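Long-range contact in capsular polysaccharide export system protein KpsC (Thermosulfurimonas dismutans, PDB 6MGD), which probably transfers beta-linked Kdo, forming the 2,7 linkage, in building the conserved glycolipid that holds bacterial capsules to the cell surface: residues K153-P159 with Y235-V241. Sequence-based numbering, arbitrary orientation.
Sequences KKIIVVP and YADEVHV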
loop_
_atom_site.group_PDB
_atom_site.type_symbol
_atom_site.label_atom_id
_atom_site.label_comp_id
_atom_site.label_asym_id
_atom_site.label_seq_id
_atom_site.Cartn_x
_atom_site.Cartn_y
_atom_site.Cartn_z
ATOM N N LYS A 153 30.528 0.252 7.489
ATOM C CA LYS A 153 29.565 1.295 7.185
ATOM C C LYS A 153 28.146 0.822 7.488
ATOM O O LYS A 153 27.855 -0.376 7.536
ATOM C CB LYS A 153 29.671 1.709 5.717
ATOM C CG LYS A 153 31.092 1.961 5.248
ATOM C CD LYS A 153 31.188 1.918 3.732
ATOM C CE LYS A 153 32.638 1.898 3.275
ATOM N NZ LYS A 153 32.757 1.673 1.808
ATOM N N LYS A 154 27.254 1.789 7.692
ATOM C CA LYS A 154 25.851 1.472 7.919
ATOM C C LYS A 154 25.223 0.939 6.638
ATOM O O LYS A 154 25.379 1.527 5.564
ATOM C CB LYS A 154 25.098 2.708 8.411
ATOM C CG LYS A 154 23.636 2.449 8.739
ATOM C CD LYS A 154 23.076 3.505 9.681
ATOM C CE LYS A 154 22.996 4.869 9.021
ATOM N NZ LYS A 154 22.372 5.874 9.926
ATOM N N ILE A 155 24.521 -0.183 6.750
ATOM C CA ILE A 155 23.890 -0.831 5.605
ATOM C C ILE A 155 22.530 -0.185 5.367
ATOM O O ILE A 155 21.643 -0.250 6.227
ATOM C CB ILE A 155 23.750 -2.346 5.826
ATOM C CG1 ILE A 155 25.112 -2.972 6.139
ATOM C CG2 ILE A 155 23.145 -3.013 4.598
ATOM C CD1 ILE A 155 26.104 -2.878 5.000
ATOM N N ILE A 156 22.364 0.436 4.200
ATOM C CA ILE A 156 21.101 1.037 3.781
ATOM C C ILE A 156 20.611 0.309 2.532
ATOM O O ILE A 156 21.397 0.055 1.611
ATOM C CB ILE A 156 21.248 2.550 3.525
ATOM C CG1 ILE A 156 21.507 3.303 4.831
ATOM C CG2 ILE A 156 20.003 3.111 2.850
ATOM C CD1 ILE A 156 21.496 4.821 4.679
ATOM N N VAL A 157 19.322 -0.042 2.511
ATOM C CA VAL A 157 18.691 -0.704 1.374
ATOM C C VAL A 157 17.633 0.229 0.799
ATOM O O VAL A 157 16.902 0.893 1.542
ATOM C CB VAL A 157 18.067 -2.063 1.765
ATOM C CG1 VAL A 157 16.945 -1.882 2.778
ATOM C CG2 VAL A 157 17.563 -2.816 0.535
ATOM N N VAL A 158 17.567 0.288 -0.527
ATOM C CA VAL A 158 16.607 1.133 -1.233
ATOM C C VAL A 158 15.867 0.287 -2.261
ATOM O O VAL A 158 16.467 -0.143 -3.255
ATOM C CB VAL A 158 17.299 2.335 -1.902
ATOM C CG1 VAL A 158 16.319 3.091 -2.790
ATOM C CG2 VAL A 158 17.893 3.266 -0.854
ATOM N N PRO A 159 14.576 0.012 -2.063
ATOM C CA PRO A 159 13.807 -0.749 -3.059
ATOM C C PRO A 159 13.306 0.177 -4.156
ATOM O O PRO A 159 12.599 1.151 -3.887
ATOM C CB PRO A 159 12.649 -1.332 -2.239
ATOM C CG PRO A 159 12.450 -0.344 -1.139
ATOM C CD PRO A 159 13.804 0.256 -0.831
ATOM N N TYR A 235 19.310 -8.213 6.544
ATOM C CA TYR A 235 20.713 -7.823 6.486
ATOM C C TYR A 235 20.913 -6.313 6.521
ATOM O O TYR A 235 22.060 -5.860 6.590
ATOM C CB TYR A 235 21.367 -8.396 5.225
ATOM C CG TYR A 235 21.354 -9.907 5.154
ATOM C CD1 TYR A 235 21.321 -10.565 3.930
ATOM C CD2 TYR A 235 21.377 -10.677 6.311
ATOM C CE1 TYR A 235 21.307 -11.946 3.860
ATOM C CE2 TYR A 235 21.365 -12.057 6.251
ATOM C CZ TYR A 235 21.330 -12.687 5.025
ATOM O OH TYR A 235 21.318 -14.062 4.962
ATOM N N ALA A 236 19.840 -5.529 6.483
ATOM C CA ALA A 236 19.935 -4.078 6.429
ATOM C C ALA A 236 19.816 -3.468 7.820
ATOM O O ALA A 236 19.103 -3.980 8.688
ATOM C CB ALA A 236 18.852 -3.495 5.519
ATOM N N ASP A 237 20.535 -2.360 8.022
ATOM C CA ASP A 237 20.389 -1.575 9.242
ATOM C C ASP A 237 19.188 -0.640 9.156
ATOM O O ASP A 237 18.433 -0.508 10.125
ATOM C CB ASP A 237 21.666 -0.775 9.509
ATOM C CG ASP A 237 22.850 -1.661 9.846
ATOM O OD1 ASP A 237 22.710 -2.531 10.732
ATOM O OD2 ASP A 237 23.919 -1.489 9.221
ATOM N N GLU A 238 19.004 0.015 8.009
ATOM C CA GLU A 238 17.885 0.916 7.780
ATOM C C GLU A 238 17.368 0.723 6.361
ATOM O O GLU A 238 18.121 0.349 5.456
ATOM C CB GLU A 238 18.282 2.385 7.996
ATOM C CG GLU A 238 18.788 2.711 9.394
ATOM C CD GLU A 238 19.239 4.155 9.533
ATOM O OE1 GLU A 238 19.256 4.879 8.514
ATOM O OE2 GLU A 238 19.577 4.568 10.663
ATOM N N VAL A 239 16.076 0.987 6.172
ATOM C CA VAL A 239 15.420 0.878 4.872
ATOM C C VAL A 239 14.971 2.271 4.444
ATOM O O VAL A 239 14.222 2.938 5.168
ATOM C CB VAL A 239 14.227 -0.090 4.920
ATOM C CG1 VAL A 239 13.659 -0.305 3.525
ATOM C CG2 VAL A 239 14.639 -1.409 5.545
ATOM N N HIS A 240 15.418 2.714 3.270
ATOM C CA HIS A 240 15.090 4.040 2.754
ATOM C C HIS A 240 14.258 3.892 1.487
ATOM O O HIS A 240 14.741 3.363 0.481
ATOM C CB HIS A 240 16.356 4.857 2.485
ATOM C CG HIS A 240 17.105 5.233 3.727
ATOM N ND1 HIS A 240 17.732 6.451 3.878
ATOM C CD2 HIS A 240 17.330 4.550 4.876
ATOM C CE1 HIS A 240 18.309 6.503 5.066
ATOM N NE2 HIS A 240 18.079 5.363 5.692
ATOM N N VAL A 241 13.012 4.369 1.537
ATOM C CA VAL A 241 12.046 4.171 0.466
ATOM C C VAL A 241 11.482 5.520 0.034
ATOM O O VAL A 241 11.733 6.556 0.649
ATOM C CB VAL A 241 10.898 3.229 0.884
ATOM C CG1 VAL A 241 11.450 1.946 1.484
ATOM C CG2 VAL A 241 9.972 3.928 1.868
#
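Strands 155-159 and 238-241 run parallel, joined by backbone bonds from Glu-238 N to Ile-155 O, Val-157 N to Glu-238 O and His-240 N to Val-157 O, the last 2.9 Å long. At the entry to the ladder Ile-155 O also accepts from Asp-237 N, and Asp-237 returns across the gap, its OD2 taking Ile-155 N on the anti lone pair at 2.9 Å in a nearly straight bond (169°). On the sheet face of Ile-156 and Glu-238, the carboxylate of Glu-238 links two basic groups. Lys-154, bent at chi3 (67°), brings NZ over the carboxylate plane to within 3.2 Å of Glu-238 OE2, while His-240 NE2, with the acceptor in its ring plane, donates to Glu-238 OE1 at 3.1 Å. Ile-156 covers one face of that imidazole, CG2 lying 3.8 Å from the ring centroid in a CH-pi contact, and Tyr-260 OH bonds ND1. A glutamine in place of Glu-238 would probably leave Lys-154 without its opposite charge. On the other face Val-157 CG1 packs 3.6 Å from Val-239 CG2 and also meets Ala-236 CB. These are the two central strands of the six-stranded parallel sheet in one Rossmann-like half of a GT-B fold. With both imidazole nitrogens engaged, the His-240 ring is fixed in rotation, and the nearby carboxylate would be expected to favour a proton on NE2.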